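Long-range contact in ABC-type transport system, molybdenum-specific extracellular solute-binding protein (PDB 4KD5), which probably binds molybdate or tungstate outside the cell and delivers it to an ABC transporter for uptake: residues 196-201 against 210-215. Numbering follows the deposited sequence.
Sequences VSVIKA and KFEEFL. With FMT (formic acid), chain H.
The backbone N of A201 gives a hydrogen bond to O1 of a formic acid molecule, 2.8 Å long and bent to 136° at the hydrogen. I199 CG2 lies 3.4 Å from the carbon of the formic acid. The formic acid probably comes from the crystallisation liquor. The contact itself belongs to the alpha/beta fold of a solute-binding protein: helix 205-215 follows strand 193-198 and packs back over it. The axes of strand 196-198 and helix 210-215 run nearly antiparallel, at 164°, and approach to 9.2 Å. No hydrogen bond joins the two segments. E212 carries the contact instead. Its CG is anti to the backbone N (chi1 -176°) and the chain stays extended, which takes the carboxylate across to the strand. OE1 lies 3.7 Å from V196 CG1, and CG packs against both methyls of V196. The buried carboxylate sits beside V196 CG1 and V198 CG2, an apolar setting that would probably raise its pKa. T80 touches E212 and also accepts the backbone N-H of V198 through OG1. L58 of strand 58-60 packs on both valines. L215 adds a looser apolar contact, CD1 to V196 CG2 at 4.5 Å. The closest approach between the segments is E212 OE2 to V198 CG2, 3.3 Å.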
# COMPACT_ATOMS: atom_id res chain seq x y z
N VAL A 196 -4.57 7.39 -17.20
CA VAL A 196 -4.65 6.19 -16.37
C VAL A 196 -5.31 6.56 -15.04
O VAL A 196 -5.19 7.70 -14.59
CB VAL A 196 -3.25 5.57 -16.14
CG1 VAL A 196 -2.35 6.51 -15.35
CG2 VAL A 196 -3.34 4.23 -15.42
N SER A 197 -6.02 5.62 -14.43
CA SER A 197 -6.58 5.85 -13.10
C SER A 197 -6.80 4.54 -12.35
O SER A 197 -7.12 3.52 -12.96
CB SER A 197 -7.89 6.63 -13.18
OG SER A 197 -8.40 6.90 -11.89
N VAL A 198 -6.64 4.57 -11.03
CA VAL A 198 -7.01 3.43 -10.20
C VAL A 198 -8.53 3.47 -10.00
O VAL A 198 -9.10 4.54 -9.78
CB VAL A 198 -6.30 3.46 -8.83
CG1 VAL A 198 -6.78 2.32 -7.95
CG2 VAL A 198 -4.80 3.35 -9.02
N ILE A 199 -9.17 2.31 -10.08
CA ILE A 199 -10.62 2.22 -9.92
C ILE A 199 -11.01 2.23 -8.44
O ILE A 199 -10.36 1.56 -7.63
CB ILE A 199 -11.17 0.97 -10.63
CG1 ILE A 199 -10.74 0.97 -12.09
CG2 ILE A 199 -12.68 0.91 -10.53
CD1 ILE A 199 -11.19 2.19 -12.86
N LYS A 200 -12.05 2.97 -8.09
CA LYS A 200 -12.47 3.15 -6.69
C LYS A 200 -12.91 1.84 -6.04
O LYS A 200 -12.57 1.57 -4.89
CB LYS A 200 -13.60 4.18 -6.62
CG LYS A 200 -14.02 4.57 -5.22
CD LYS A 200 -12.96 5.40 -4.54
CE LYS A 200 -13.58 6.57 -3.80
NZ LYS A 200 -14.45 7.39 -4.69
N ALA A 201 -13.67 1.04 -6.77
CA ALA A 201 -14.21 -0.21 -6.24
C ALA A 201 -13.18 -1.31 -6.09
O ALA A 201 -13.47 -2.37 -5.54
CB ALA A 201 -15.37 -0.69 -7.08
N LYS A 210 0.71 1.21 -6.95
CA LYS A 210 2.11 0.85 -7.12
C LYS A 210 2.42 0.43 -8.55
O LYS A 210 3.48 0.73 -9.08
CB LYS A 210 2.52 -0.26 -6.14
CG LYS A 210 3.22 0.22 -4.88
CD LYS A 210 2.36 1.18 -4.07
CE LYS A 210 3.08 1.63 -2.80
NZ LYS A 210 4.37 2.33 -3.08
N PHE A 211 1.49 -0.28 -9.19
CA PHE A 211 1.67 -0.65 -10.58
C PHE A 211 1.53 0.56 -11.49
O PHE A 211 2.18 0.64 -12.53
CB PHE A 211 0.69 -1.75 -11.02
CG PHE A 211 0.76 -2.05 -12.49
CD1 PHE A 211 1.91 -2.56 -13.06
CD2 PHE A 211 -0.34 -1.81 -13.31
CE1 PHE A 211 1.98 -2.84 -14.42
CE2 PHE A 211 -0.28 -2.08 -14.67
CZ PHE A 211 0.88 -2.59 -15.22
N GLU A 212 0.68 1.50 -11.11
CA GLU A 212 0.52 2.73 -11.88
C GLU A 212 1.81 3.55 -11.85
O GLU A 212 2.19 4.15 -12.85
CB GLU A 212 -0.65 3.57 -11.35
CG GLU A 212 -0.92 4.82 -12.18
CD GLU A 212 -1.97 5.74 -11.58
OE1 GLU A 212 -1.80 6.97 -11.70
OE2 GLU A 212 -2.96 5.24 -11.01
N GLU A 213 2.48 3.57 -10.71
CA GLU A 213 3.72 4.33 -10.61
C GLU A 213 4.87 3.71 -11.40
O GLU A 213 5.82 4.39 -11.75
CB GLU A 213 4.11 4.60 -9.16
CG GLU A 213 3.91 6.06 -8.73
CD GLU A 213 4.76 7.04 -9.53
OE1 GLU A 213 4.38 8.23 -9.59
OE2 GLU A 213 5.80 6.64 -10.08
N PHE A 214 4.77 2.41 -11.69
CA PHE A 214 5.76 1.77 -12.56
C PHE A 214 5.58 2.29 -13.98
O PHE A 214 6.55 2.52 -14.69
CB PHE A 214 5.62 0.25 -12.54
CG PHE A 214 6.46 -0.44 -13.57
CD1 PHE A 214 7.84 -0.49 -13.44
CD2 PHE A 214 5.87 -1.05 -14.67
CE1 PHE A 214 8.62 -1.12 -14.40
CE2 PHE A 214 6.64 -1.69 -15.63
CZ PHE A 214 8.02 -1.73 -15.49
N LEU A 215 4.32 2.47 -14.36
CA LEU A 215 3.97 2.98 -15.68
C LEU A 215 4.46 4.42 -15.85
O LEU A 215 4.92 4.81 -16.92
CB LEU A 215 2.46 2.92 -15.89
CG LEU A 215 1.79 1.55 -15.74
CD1 LEU A 215 0.28 1.65 -15.93
CD2 LEU A 215 2.37 0.57 -16.73
C FMT H . -15.90 1.64 -9.71
O1 FMT H . -15.38 2.07 -8.68
O2 FMT H . -16.54 0.60 -9.80